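Decaprenyl diphosphate synthase (Rhodobacter capsulatus, PDB 3MZV) probably builds long all-trans polyprenyl diphosphates, such as octaprenyl diphosphate, from farnesyl and isopentenyl diphosphate with magnesium, supplying side chains for quinones. Local coordinates at residues K265-K270 / D275-H280; Q203-Y208 / A310-H315; A46-A51 / A88-D93. One frame throughout, in Å; residues are numbered along the deposited sequence.

Interaction 1: K265-K270 / D275-H280; sequences KRVIEK and DGDLEH
Val267 and Asp277 mark the nearest approach of the two backbones, 7.5 Å between CA atoms, where helix 258-270 faces the first turn of helix 277-287. The first helix widens into a pi-type turn here, Lys270 N bonding back to Lys265 O; the second starts at Asp277, with Gly276 just before it at the N-cap. Across the gap, Arg266 grips the Asp277 carboxylate end-on in a two-bond salt bridge. Arg266 NH1 donates to Asp277 OD1 at 2.9 Å, nearly straight at 168°, and that oxygen lies in the guanidinium plane. Arg266 NH2 reaches Asp277 OD2 at 2.7 Å along a more bent path, with the oxygen tilted from that plane. Both oxygens are met on their syn sides, but the flat groups are not coplanar: their planes stand 48° apart, so the fork is twisted. The arginine leaves the helix with CG anti to the backbone N (chi1 179°) and then bends at chi3, which turns its nitrogens toward Asp277 as the two side chains come from opposite directions.

Val267 adds a methyl to one side of the bridge. Its CG1 sits over one guanidinium face, offset toward the rim, and also touches Asp277 OD2 at 3.5 Å. OD2 carries a second load, accepting the backbone N of Gln274, so one buried oxygen ties together the arginine, the connecting loop and the start of the next helix. Arg266 NH2 also makes a weak bond to Asp272 O, and Phe263 packs on Asp277 from the preceding turn. Neighbouring positive charge and the helix N-terminus would probably keep the carboxylate ionised. This is a tight helical hairpin, two consecutive helices of the all-alpha trans-prenyltransferase fold joined by a short loop and clasped by a bidentate salt bridge.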
ATOM      1  N   LYS B 265      11.074  24.491  23.067  1.00 36.54           N
ATOM      2  CA  LYS B 265      12.251  24.061  22.341  1.00 38.75           C
ATOM      3  C   LYS B 265      12.852  22.776  22.952  1.00 38.81           C
ATOM      4  O   LYS B 265      13.177  21.793  22.222  1.00 38.62           O
ATOM      5  CB  LYS B 265      13.283  25.176  22.353  1.00 40.10           C
ATOM      6  CG  LYS B 265      14.156  25.282  21.146  1.00 46.82           C
ATOM      7  CD  LYS B 265      15.009  26.608  21.155  1.00 53.38           C
ATOM      8  CE  LYS B 265      14.116  27.902  21.011  1.00 55.96           C
ATOM      9  NZ  LYS B 265      14.121  28.489  19.602  1.00 60.31           N
ATOM     10  N   ARG B 266      12.976  22.791  24.278  1.00 36.69           N
ATOM     11  CA  ARG B 266      13.482  21.674  25.046  1.00 37.78           C
ATOM     12  C   ARG B 266      12.670  20.417  24.814  1.00 37.78           C
ATOM     13  O   ARG B 266      13.223  19.406  24.383  1.00 38.60           O
ATOM     14  CB  ARG B 266      13.532  21.994  26.564  1.00 38.04           C
ATOM     15  CG  ARG B 266      14.019  20.858  27.422  1.00 39.45           C
ATOM     16  CD  ARG B 266      14.360  21.293  28.819  1.00 41.07           C
ATOM     17  NE  ARG B 266      13.164  21.612  29.606  1.00 40.01           N
ATOM     18  CZ  ARG B 266      12.358  20.711  30.157  1.00 41.39           C
ATOM     19  NH1 ARG B 266      11.331  21.115  30.887  1.00 41.45           N
ATOM     20  NH2 ARG B 266      12.586  19.394  29.998  1.00 41.48           N
ATOM     21  N   VAL B 267      11.376  20.482  25.058  1.00 36.58           N
ATOM     22  CA  VAL B 267      10.550  19.303  25.091  1.00 37.65           C
ATOM     23  C   VAL B 267      10.065  18.849  23.701  1.00 38.89           C
ATOM     24  O   VAL B 267       9.812  17.662  23.514  1.00 39.84           O
ATOM     25  CB  VAL B 267       9.305  19.415  26.079  1.00 37.03           C
ATOM     26  CG1 VAL B 267       9.710  19.691  27.533  1.00 36.21           C
ATOM     27  CG2 VAL B 267       8.315  20.433  25.611  1.00 36.00           C
ATOM     28  N   ILE B 268       9.948  19.764  22.740  1.00 40.57           N
ATOM     29  CA  ILE B 268       9.449  19.457  21.384  1.00 41.70           C
ATOM     30  C   ILE B 268      10.596  19.304  20.363  1.00 43.84           C
ATOM     31  O   ILE B 268      10.733  18.249  19.737  1.00 43.83           O
ATOM     32  CB  ILE B 268       8.439  20.514  20.869  1.00 40.69           C
ATOM     33  CG1 ILE B 268       7.132  20.493  21.672  1.00 40.62           C
ATOM     34  CG2 ILE B 268       8.097  20.284  19.373  1.00 40.96           C
ATOM     35  CD1 ILE B 268       6.494  19.120  21.857  1.00 42.17           C
ATOM     36  N   GLU B 269      11.407  20.351  20.210  1.00 45.20           N
ATOM     37  CA  GLU B 269      12.541  20.337  19.265  1.00 45.77           C
ATOM     38  C   GLU B 269      13.653  19.386  19.668  1.00 46.89           C
ATOM     39  O   GLU B 269      14.042  18.507  18.880  1.00 47.52           O
ATOM     40  CB  GLU B 269      13.178  21.701  19.178  1.00 46.73           C
ATOM     41  CG  GLU B 269      12.739  22.574  18.069  1.00 49.46           C
ATOM     42  CD  GLU B 269      13.807  23.614  17.756  1.00 52.09           C
ATOM     43  OE1 GLU B 269      14.999  23.271  17.819  1.00 61.80           O
ATOM     44  OE2 GLU B 269      13.472  24.774  17.477  1.00 54.97           O
ATOM     45  N   LYS B 270      14.200  19.573  20.871  1.00 45.61           N
ATOM     46  CA  LYS B 270      15.273  18.721  21.374  1.00 47.16           C
ATOM     47  C   LYS B 270      14.747  17.375  21.909  1.00 47.17           C
ATOM     48  O   LYS B 270      15.469  16.381  21.923  1.00 46.75           O
ATOM     49  CB  LYS B 270      16.112  19.470  22.448  1.00 47.11           C
ATOM     50  N   ASP B 275      10.182  14.042  33.849  1.00 53.11           N
ATOM     51  CA  ASP B 275       8.945  13.896  34.619  1.00 53.59           C
ATOM     52  C   ASP B 275       8.346  15.225  34.976  1.00 51.03           C
ATOM     53  O   ASP B 275       9.045  16.143  35.410  1.00 51.34           O
ATOM     54  CB  ASP B 275       9.163  13.052  35.863  1.00 55.99           C
ATOM     55  CG  ASP B 275       9.287  11.609  35.516  1.00 59.47           C
ATOM     56  OD1 ASP B 275       8.243  10.990  35.205  1.00 63.06           O
ATOM     57  OD2 ASP B 275      10.430  11.112  35.507  1.00 65.87           O
ATOM     58  N   GLY B 276       7.036  15.332  34.754  1.00 49.00           N
ATOM     59  CA  GLY B 276       6.315  16.563  35.013  1.00 46.48           C
ATOM     60  C   GLY B 276       6.123  17.447  33.774  1.00 44.44           C
ATOM     61  O   GLY B 276       5.281  18.335  33.784  1.00 42.77           O
ATOM     62  N   ASP B 277       6.887  17.206  32.715  1.00 42.80           N
ATOM     63  CA  ASP B 277       6.864  18.068  31.533  1.00 41.74           C
ATOM     64  C   ASP B 277       5.519  18.078  30.782  1.00 40.74           C
ATOM     65  O   ASP B 277       5.067  19.136  30.322  1.00 37.88           O
ATOM     66  CB  ASP B 277       8.020  17.744  30.596  1.00 41.05           C
ATOM     67  CG  ASP B 277       9.315  18.375  31.034  1.00 43.15           C
ATOM     68  OD1 ASP B 277       9.300  19.333  31.848  1.00 41.59           O
ATOM     69  OD2 ASP B 277      10.357  17.970  30.494  1.00 41.47           O
ATOM     70  N   LEU B 278       4.845  16.938  30.665  1.00 40.70           N
ATOM     71  CA  LEU B 278       3.479  16.976  30.139  1.00 41.45           C
ATOM     72  C   LEU B 278       2.562  17.925  30.926  1.00 41.06           C
ATOM     73  O   LEU B 278       1.805  18.712  30.332  1.00 41.28           O
ATOM     74  CB  LEU B 278       2.848  15.570  30.063  1.00 41.29           C
ATOM     75  CG  LEU B 278       1.375  15.482  29.654  1.00 41.55           C
ATOM     76  CD1 LEU B 278       1.115  16.082  28.264  1.00 39.81           C
ATOM     77  CD2 LEU B 278       0.910  14.003  29.675  1.00 43.61           C
ATOM     78  N   GLU B 279       2.617  17.841  32.237  1.00 42.83           N
ATOM     79  CA  GLU B 279       1.776  18.697  33.083  1.00 42.95           C
ATOM     80  C   GLU B 279       2.179  20.156  32.945  1.00 41.12           C
ATOM     81  O   GLU B 279       1.316  21.023  32.911  1.00 39.06           O
ATOM     82  CB  GLU B 279       1.782  18.250  34.525  1.00 45.34           C
ATOM     83  CG  GLU B 279       1.220  16.794  34.678  1.00 50.10           C
ATOM     84  CD  GLU B 279       2.262  15.660  34.490  1.00 55.67           C
ATOM     85  OE1 GLU B 279       3.275  15.787  33.758  1.00 54.17           O
ATOM     86  OE2 GLU B 279       2.039  14.584  35.101  1.00 63.65           O
ATOM     87  N   HIS B 280       3.482  20.409  32.812  1.00 39.80           N
ATOM     88  CA  HIS B 280       3.952  21.774  32.559  1.00 38.13           C
ATOM     89  C   HIS B 280       3.402  22.261  31.245  1.00 35.88           C
ATOM     90  O   HIS B 280       3.005  23.408  31.143  1.00 35.49           O
ATOM     91  CB  HIS B 280       5.475  21.864  32.538  1.00 37.80           C
ATOM     92  CG  HIS B 280       6.115  21.657  33.875  1.00 38.30           C
ATOM     93  ND1 HIS B 280       5.761  22.389  34.987  1.00 38.09           N
ATOM     94  CD2 HIS B 280       7.118  20.835  34.268  1.00 37.34           C
ATOM     95  CE1 HIS B 280       6.489  22.004  36.018  1.00 38.46           C
ATOM     96  NE2 HIS B 280       7.327  21.067  35.612  1.00 36.65           N
TER

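Interaction 2: Q203-Y208 / A310-H315; sequences QALFDY and AKLPDH
Leu205 and Leu312 meet at an oblique angle, Leu205 offering CD2 and its branch carbon CG to the two methyls of Leu312. The closest touch is Leu205 CD2 to Leu312 CD1, 3.5 Å, and Leu205 CG lies behind it against both methyls of Leu312, at 3.9 Å from CD1 and 4.0 Å from CD2. Leu312 thus straddles the branch point of its partner with a forked end. Leu205 does not start out facing the loop; with CG anti to the carbonyl carbon (chi1 -74°) and the chain extended beyond, its end swings nearer to Leu312. Leu312 CD2 also reaches Ala204, whose CB lies 4.1 Å away. That small side chain lets the loop come close: Ala204 and Lys311 have their CA atoms 6.4 Å apart, and their CB atoms touch at 4.0 Å.

The contact lays a connecting loop on a helix of the all-alpha prenyl synthase fold. Residues 310-315 connect helix 290-308 to helix 316-328 and lie against helix 199-224, whose far end carries, in sequence, what is probably the second aspartate-rich motif of the family. Ala64 of helix 56-67 touches Leu205, and Gln201, earlier on helix 199-224, touches Leu312.

Lys311 continues from its CB with a bend at chi2 (89°) and then runs extended toward Asp207. The opposite charges stop short of contact, OD2 of Asp207 and NZ of Lys311 being 5.6 Å apart. A water bridges them: it donates to Asp207 OD2 at 2.7 Å and accepts a weak bond from Lys311 NZ. The other carboxylate oxygen of Asp207, OD1, receives a weak bond from Gln203 NE2 one turn earlier on the helix. Where the loop leads into helix 316-328, His315 ND1 caps the backbone N of Leu317.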
ATOM      1  N   GLN B 203     -21.050  17.455  -3.924  1.00 38.07           N
ATOM      2  CA  GLN B 203     -20.166  18.415  -3.284  1.00 38.91           C
ATOM      3  C   GLN B 203     -20.548  18.650  -1.811  1.00 38.34           C
ATOM      4  O   GLN B 203     -19.667  18.719  -0.958  1.00 37.05           O
ATOM      5  CB  GLN B 203     -20.126  19.739  -4.087  1.00 40.14           C
ATOM      6  CG  GLN B 203     -19.195  20.790  -3.489  1.00 43.99           C
ATOM      7  CD  GLN B 203     -17.729  20.401  -3.581  1.00 51.07           C
ATOM      8  OE1 GLN B 203     -17.293  19.763  -4.560  1.00 53.64           O
ATOM      9  NE2 GLN B 203     -16.950  20.744  -2.530  1.00 53.36           N
ATOM     10  N   ALA B 204     -21.848  18.712  -1.503  1.00 37.68           N
ATOM     11  CA  ALA B 204     -22.273  18.935  -0.130  1.00 37.75           C
ATOM     12  C   ALA B 204     -21.867  17.735   0.717  1.00 36.62           C
ATOM     13  O   ALA B 204     -21.433  17.897   1.843  1.00 35.61           O
ATOM     14  CB  ALA B 204     -23.772  19.154  -0.023  1.00 37.84           C
ATOM     15  N   LEU B 205     -21.984  16.537   0.161  1.00 35.12           N
ATOM     16  CA  LEU B 205     -21.610  15.352   0.935  1.00 35.17           C
ATOM     17  C   LEU B 205     -20.110  15.367   1.178  1.00 33.55           C
ATOM     18  O   LEU B 205     -19.645  15.006   2.278  1.00 32.54           O
ATOM     19  CB  LEU B 205     -22.003  14.063   0.225  1.00 34.17           C
ATOM     20  CG  LEU B 205     -23.476  13.720   0.238  1.00 34.63           C
ATOM     21  CD1 LEU B 205     -23.813  12.705  -0.919  1.00 31.90           C
ATOM     22  CD2 LEU B 205     -23.911  13.218   1.601  1.00 33.49           C
ATOM     23  N   PHE B 206     -19.358  15.749   0.155  1.00 33.78           N
ATOM     24  CA  PHE B 206     -17.911  15.885   0.318  1.00 33.94           C
ATOM     25  C   PHE B 206     -17.598  16.848   1.486  1.00 35.03           C
ATOM     26  O   PHE B 206     -16.781  16.521   2.341  1.00 34.35           O
ATOM     27  CB  PHE B 206     -17.232  16.381  -0.989  1.00 34.96           C
ATOM     28  CG  PHE B 206     -15.746  16.633  -0.851  1.00 34.74           C
ATOM     29  CD1 PHE B 206     -15.268  17.879  -0.435  1.00 40.29           C
ATOM     30  CD2 PHE B 206     -14.822  15.628  -1.147  1.00 39.42           C
ATOM     31  CE1 PHE B 206     -13.897  18.131  -0.289  1.00 41.30           C
ATOM     32  CE2 PHE B 206     -13.426  15.865  -1.039  1.00 39.05           C
ATOM     33  CZ  PHE B 206     -12.958  17.106  -0.604  1.00 40.93           C
ATOM     34  N   ASP B 207     -18.261  18.012   1.493  1.00 34.94           N
ATOM     35  CA  ASP B 207     -17.978  19.082   2.438  1.00 35.65           C
ATOM     36  C   ASP B 207     -18.372  18.611   3.829  1.00 35.02           C
ATOM     37  O   ASP B 207     -17.623  18.863   4.783  1.00 35.23           O
ATOM     38  CB  ASP B 207     -18.748  20.379   2.094  1.00 36.47           C
ATOM     39  CG  ASP B 207     -18.265  21.064   0.823  1.00 39.23           C
ATOM     40  OD1 ASP B 207     -17.197  20.752   0.275  1.00 39.79           O
ATOM     41  OD2 ASP B 207     -18.999  21.937   0.348  1.00 40.14           O
ATOM     42  N   TYR B 208     -19.496  17.891   3.930  1.00 33.82           N
ATOM     43  CA  TYR B 208     -19.907  17.262   5.192  1.00 33.76           C
ATOM     44  C   TYR B 208     -18.836  16.352   5.732  1.00 32.53           C
ATOM     45  O   TYR B 208     -18.431  16.464   6.892  1.00 29.98           O
ATOM     46  CB  TYR B 208     -21.232  16.507   5.086  1.00 33.03           C
ATOM     47  CG  TYR B 208     -21.568  15.701   6.323  1.00 33.24           C
ATOM     48  CD1 TYR B 208     -22.112  16.313   7.468  1.00 32.21           C
ATOM     49  CD2 TYR B 208     -21.296  14.343   6.386  1.00 32.44           C
ATOM     50  CE1 TYR B 208     -22.423  15.568   8.637  1.00 32.31           C
ATOM     51  CE2 TYR B 208     -21.591  13.595   7.541  1.00 32.03           C
ATOM     52  CZ  TYR B 208     -22.146  14.198   8.645  1.00 31.56           C
ATOM     53  OH  TYR B 208     -22.409  13.418   9.737  1.00 37.26           O
ATOM     54  N   ALA B 310     -27.513  20.962   4.523  1.00 50.73           N
ATOM     55  CA  ALA B 310     -28.705  21.697   4.140  1.00 53.56           C
ATOM     56  C   ALA B 310     -29.057  21.504   2.664  1.00 55.83           C
ATOM     57  O   ALA B 310     -30.242  21.614   2.296  1.00 56.61           O
ATOM     58  CB  ALA B 310     -28.545  23.198   4.495  1.00 54.34           C
ATOM     59  N   LYS B 311     -28.073  21.176   1.812  1.00 55.80           N
ATOM     60  CA  LYS B 311     -28.360  20.949   0.382  1.00 57.28           C
ATOM     61  C   LYS B 311     -28.840  19.549   0.058  1.00 56.69           C
ATOM     62  O   LYS B 311     -29.157  19.257  -1.090  1.00 58.18           O
ATOM     63  CB  LYS B 311     -27.150  21.290  -0.506  1.00 57.85           C
ATOM     64  CG  LYS B 311     -26.760  22.804  -0.514  1.00 60.87           C
ATOM     65  CD  LYS B 311     -25.761  23.143   0.608  1.00 62.71           C
ATOM     66  CE  LYS B 311     -24.966  24.410   0.274  1.00 65.01           C
ATOM     67  NZ  LYS B 311     -23.838  24.706   1.216  1.00 64.77           N
ATOM     68  N   LEU B 312     -28.934  18.685   1.058  1.00 55.42           N
ATOM     69  CA  LEU B 312     -29.313  17.304   0.824  1.00 53.91           C
ATOM     70  C   LEU B 312     -30.816  17.101   1.123  1.00 55.03           C
ATOM     71  O   LEU B 312     -31.420  17.922   1.808  1.00 54.29           O
ATOM     72  CB  LEU B 312     -28.404  16.409   1.652  1.00 52.48           C
ATOM     73  CG  LEU B 312     -26.918  16.651   1.294  1.00 50.40           C
ATOM     74  CD1 LEU B 312     -26.008  15.959   2.252  1.00 50.72           C
ATOM     75  CD2 LEU B 312     -26.612  16.225  -0.135  1.00 51.81           C
ATOM     76  N   PRO B 313     -31.422  16.017   0.596  1.00 55.01           N
ATOM     77  CA  PRO B 313     -32.860  15.838   0.782  1.00 56.21           C
ATOM     78  C   PRO B 313     -33.215  15.551   2.220  1.00 56.17           C
ATOM     79  O   PRO B 313     -32.382  15.007   2.972  1.00 55.07           O
ATOM     80  CB  PRO B 313     -33.200  14.628  -0.098  1.00 56.20           C
ATOM     81  CG  PRO B 313     -31.991  14.097  -0.580  1.00 54.86           C
ATOM     82  CD  PRO B 313     -30.856  15.016  -0.315  1.00 54.41           C
ATOM     83  N   ASP B 314     -34.434  15.911   2.614  1.00 55.93           N
ATOM     84  CA  ASP B 314     -34.830  15.753   4.002  1.00 56.06           C
ATOM     85  C   ASP B 314     -35.281  14.304   4.294  1.00 55.18           C
ATOM     86  O   ASP B 314     -36.460  14.029   4.468  1.00 57.26           O
ATOM     87  CB  ASP B 314     -35.906  16.792   4.378  1.00 57.86           C
ATOM     88  CG  ASP B 314     -36.079  16.917   5.859  1.00 60.25           C
ATOM     89  OD1 ASP B 314     -35.146  16.504   6.598  1.00 63.21           O
ATOM     90  OD2 ASP B 314     -37.122  17.457   6.295  1.00 66.45           O
ATOM     91  N   HIS B 315     -34.297  13.413   4.386  1.00 53.02           N
ATOM     92  CA  HIS B 315     -34.439  11.978   4.538  1.00 50.98           C
ATOM     93  C   HIS B 315     -34.062  11.694   6.012  1.00 49.60           C
ATOM     94  O   HIS B 315     -33.291  12.441   6.622  1.00 49.46           O
ATOM     95  CB  HIS B 315     -33.444  11.314   3.560  1.00 50.52           C
ATOM     96  CG  HIS B 315     -33.516   9.822   3.484  1.00 48.32           C
ATOM     97  ND1 HIS B 315     -32.949   8.997   4.435  1.00 47.31           N
ATOM     98  CD2 HIS B 315     -34.080   9.001   2.565  1.00 49.35           C
ATOM     99  CE1 HIS B 315     -33.181   7.734   4.114  1.00 49.08           C
ATOM    100  NE2 HIS B 315     -33.869   7.711   2.986  1.00 48.68           N
TER
HETATM  101  O   HOH W   1     -21.180  22.781   1.678  1.00 49.38           O

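Interaction 3: A46-A51 / A88-D93; sequences AHLIEA and ATLLHD
Leu48 makes a small, purely apolar helix-to-helix contact with Leu90 and Leu91, joining the end of helix 40-49 to the long helix 74-96 in a partly buried position. One methyl does the work. Leu48 CD2 comes to 3.8 Å from Leu91 CG and 3.9 Å from Leu90 CB, resting on the CB of Leu90 and the branch carbon of Leu91. The backbones stay well apart, with 8.1 Å between the CA atoms of Leu48 and Leu91, so the leucine has to span the gap: its chi1 of -168° points the chain away from the backbone nitrogen and across. Against Leu91 it slides past in the opposite direction, Leu48 CD2 to Leu91 CD2 4.2 Å, whereas it crosses Leu90 at a slant.

Helix 74-96 is a central helix of the trans-prenyltransferase bundle, and Asp93, two residues beyond Leu91, probably opens the first aspartate-rich motif, which in this family binds magnesium and the allylic diphosphate. Leu48 therefore packs on the shaft of that helix just before the motif. Arg102 of the short strand 101-102 leans on both Leu48 and Leu90, while Leu91 is backed by Ser117 and Val120 of helix 114-133. The next residue, His92, turns to the dimer interface: its ND1 bonds Asp122 of the second subunit, and its ring meets His92 of that subunit at a steep angle.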
ATOM      1  N   ALA B  46      -8.312 -10.241  10.544  1.00 64.88           N
ATOM      2  CA  ALA B  46      -9.247 -10.580  11.602  1.00 66.94           C
ATOM      3  C   ALA B  46      -8.875  -9.807  12.849  1.00 68.55           C
ATOM      4  O   ALA B  46      -9.694  -9.086  13.402  1.00 68.24           O
ATOM      5  CB  ALA B  46      -9.219 -12.108  11.901  1.00 68.13           C
ATOM      6  N   HIS B  47      -7.610  -9.936  13.242  1.00 71.46           N
ATOM      7  CA  HIS B  47      -7.095  -9.405  14.513  1.00 73.70           C
ATOM      8  C   HIS B  47      -7.213  -7.876  14.648  1.00 73.98           C
ATOM      9  O   HIS B  47      -7.281  -7.361  15.763  1.00 74.45           O
ATOM     10  CB  HIS B  47      -5.632  -9.880  14.726  1.00 74.91           C
ATOM     11  CG  HIS B  47      -4.985  -9.348  15.968  1.00 76.70           C
ATOM     12  ND1 HIS B  47      -5.053  -9.998  17.184  1.00 79.62           N
ATOM     13  CD2 HIS B  47      -4.259  -8.221  16.183  1.00 77.57           C
ATOM     14  CE1 HIS B  47      -4.403  -9.292  18.095  1.00 80.02           C
ATOM     15  NE2 HIS B  47      -3.912  -8.210  17.515  1.00 78.97           N
ATOM     16  N   LEU B  48      -7.247  -7.146  13.532  1.00 74.27           N
ATOM     17  CA  LEU B  48      -7.433  -5.689  13.603  1.00 74.48           C
ATOM     18  C   LEU B  48      -8.915  -5.284  13.640  1.00 74.81           C
ATOM     19  O   LEU B  48      -9.282  -4.326  14.320  1.00 74.05           O
ATOM     20  CB  LEU B  48      -6.716  -4.979  12.445  1.00 73.55           C
ATOM     21  CG  LEU B  48      -6.603  -3.448  12.575  1.00 73.88           C
ATOM     22  CD1 LEU B  48      -6.084  -2.991  13.953  1.00 74.01           C
ATOM     23  CD2 LEU B  48      -5.722  -2.864  11.445  1.00 74.20           C
ATOM     24  N   ILE B  49      -9.754  -6.016  12.909  1.00 76.01           N
ATOM     25  CA  ILE B  49     -11.163  -5.648  12.754  1.00 76.86           C
ATOM     26  C   ILE B  49     -11.988  -6.099  13.967  1.00 78.60           C
ATOM     27  O   ILE B  49     -12.825  -5.343  14.469  1.00 78.54           O
ATOM     28  CB  ILE B  49     -11.757  -6.192  11.422  1.00 76.45           C
ATOM     29  CG1 ILE B  49     -11.197  -5.390  10.233  1.00 76.02           C
ATOM     30  CG2 ILE B  49     -13.282  -6.112  11.443  1.00 77.24           C
ATOM     31  CD1 ILE B  49     -11.222  -6.119   8.880  1.00 76.51           C
ATOM     32  N   GLU B  50     -11.729  -7.316  14.452  1.00 80.67           N
ATOM     33  CA  GLU B  50     -12.382  -7.825  15.671  1.00 82.15           C
ATOM     34  C   GLU B  50     -11.865  -7.146  16.962  1.00 82.98           C
ATOM     35  O   GLU B  50     -12.269  -7.532  18.065  1.00 83.97           O
ATOM     36  CB  GLU B  50     -12.242  -9.359  15.771  1.00 83.32           C
ATOM     37  CG  GLU B  50     -13.334 -10.160  15.044  1.00 83.90           C
ATOM     38  CD  GLU B  50     -13.106 -10.273  13.535  1.00 84.59           C
ATOM     39  OE1 GLU B  50     -12.648  -9.291  12.906  1.00 84.50           O
ATOM     40  OE2 GLU B  50     -13.399 -11.348  12.967  1.00 85.07           O
ATOM     41  N   ALA B  51     -10.991  -6.139  16.823  1.00 82.54           N
ATOM     42  CA  ALA B  51     -10.520  -5.323  17.958  1.00 82.83           C
ATOM     43  C   ALA B  51     -11.263  -3.983  18.063  1.00 82.04           C
ATOM     44  O   ALA B  51     -10.643  -2.916  18.244  1.00 82.13           O
ATOM     45  CB  ALA B  51      -9.012  -5.084  17.852  1.00 82.90           C
ATOM     46  N   ALA B  88      -5.774  -0.939   6.205  1.00 35.17           N
ATOM     47  CA  ALA B  88      -4.410  -0.925   5.666  1.00 33.79           C
ATOM     48  C   ALA B  88      -3.627   0.226   6.220  1.00 34.02           C
ATOM     49  O   ALA B  88      -2.450   0.030   6.587  1.00 33.97           O
ATOM     50  CB  ALA B  88      -4.427  -0.848   4.047  1.00 34.05           C
ATOM     51  N   THR B  89      -4.247   1.420   6.290  1.00 34.58           N
ATOM     52  CA  THR B  89      -3.614   2.639   6.839  1.00 36.29           C
ATOM     53  C   THR B  89      -3.182   2.443   8.309  1.00 37.96           C
ATOM     54  O   THR B  89      -2.057   2.811   8.729  1.00 36.16           O
ATOM     55  CB  THR B  89      -4.536   3.878   6.698  1.00 35.79           C
ATOM     56  OG1 THR B  89      -4.715   4.166   5.298  1.00 39.12           O
ATOM     57  CG2 THR B  89      -3.854   5.098   7.368  1.00 41.36           C
ATOM     58  N   LEU B  90      -4.072   1.818   9.090  1.00 39.09           N
ATOM     59  CA  LEU B  90      -3.764   1.550  10.505  1.00 40.61           C
ATOM     60  C   LEU B  90      -2.616   0.586  10.633  1.00 40.76           C
ATOM     61  O   LEU B  90      -1.736   0.808  11.450  1.00 43.92           O
ATOM     62  CB  LEU B  90      -4.984   0.962  11.231  1.00 41.01           C
ATOM     63  CG  LEU B  90      -6.145   1.927  11.380  1.00 41.80           C
ATOM     64  CD1 LEU B  90      -7.297   1.190  12.081  1.00 45.88           C
ATOM     65  CD2 LEU B  90      -5.797   3.220  12.139  1.00 45.55           C
ATOM     66  N   LEU B  91      -2.618  -0.493   9.856  1.00 40.45           N
ATOM     67  CA  LEU B  91      -1.541  -1.465   9.925  1.00 40.80           C
ATOM     68  C   LEU B  91      -0.198  -0.799   9.646  1.00 41.97           C
ATOM     69  O   LEU B  91       0.806  -1.114  10.309  1.00 40.85           O
ATOM     70  CB  LEU B  91      -1.743  -2.616   8.949  1.00 41.22           C
ATOM     71  CG  LEU B  91      -2.724  -3.712   9.338  1.00 40.91           C
ATOM     72  CD1 LEU B  91      -3.206  -4.475   8.151  1.00 40.14           C
ATOM     73  CD2 LEU B  91      -2.076  -4.651  10.421  1.00 43.95           C
ATOM     74  N   HIS B  92      -0.175   0.067   8.613  1.00 39.72           N
ATOM     75  CA  HIS B  92       1.047   0.802   8.217  1.00 40.77           C
ATOM     76  C   HIS B  92       1.456   1.923   9.216  1.00 42.05           C
ATOM     77  O   HIS B  92       2.640   2.099   9.469  1.00 43.83           O
ATOM     78  CB  HIS B  92       0.881   1.352   6.766  1.00 38.87           C
ATOM     79  CG  HIS B  92       0.968   0.290   5.716  1.00 35.97           C
ATOM     80  ND1 HIS B  92       1.147   0.565   4.375  1.00 34.42           N
ATOM     81  CD2 HIS B  92       0.941  -1.058   5.817  1.00 30.78           C
ATOM     82  CE1 HIS B  92       1.224  -0.566   3.702  1.00 34.45           C
ATOM     83  NE2 HIS B  92       1.105  -1.569   4.552  1.00 36.84           N
ATOM     84  N   ASP B  93       0.505   2.611   9.819  1.00 43.38           N
ATOM     85  CA  ASP B  93       0.789   3.646  10.838  1.00 46.04           C
ATOM     86  C   ASP B  93       1.495   3.017  12.044  1.00 46.79           C
ATOM     87  O   ASP B  93       2.305   3.683  12.676  1.00 47.63           O
ATOM     88  CB  ASP B  93      -0.522   4.399  11.262  1.00 46.50           C
ATOM     89  CG  ASP B  93      -0.275   5.833  11.875  1.00 51.97           C
ATOM     90  OD1 ASP B  93       0.750   6.538  11.652  1.00 56.54           O
ATOM     91  OD2 ASP B  93      -1.181   6.290  12.613  1.00 61.66           O
TER

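The three contacts are well separated in one helical bundle. Along the chain interaction 3 closes first; interaction 1 is then nested inside the long loop closed by interaction 2. Centres of interactions 1 and 2 are about 43 Å apart, on opposite sides of the chain's centre, and interaction 3 lies about 31 Å and 30 Å from them, centre to centre. They share no helix. Interaction 3 holds helix 74-96, interaction 2 the start of helix 199-224; as in relatives, these two helices probably carry the aspartate-rich motifs facing the active site. Interaction 1 joins a hairpin near the periphery, about 17 Å from interaction 3 at the nearest atoms.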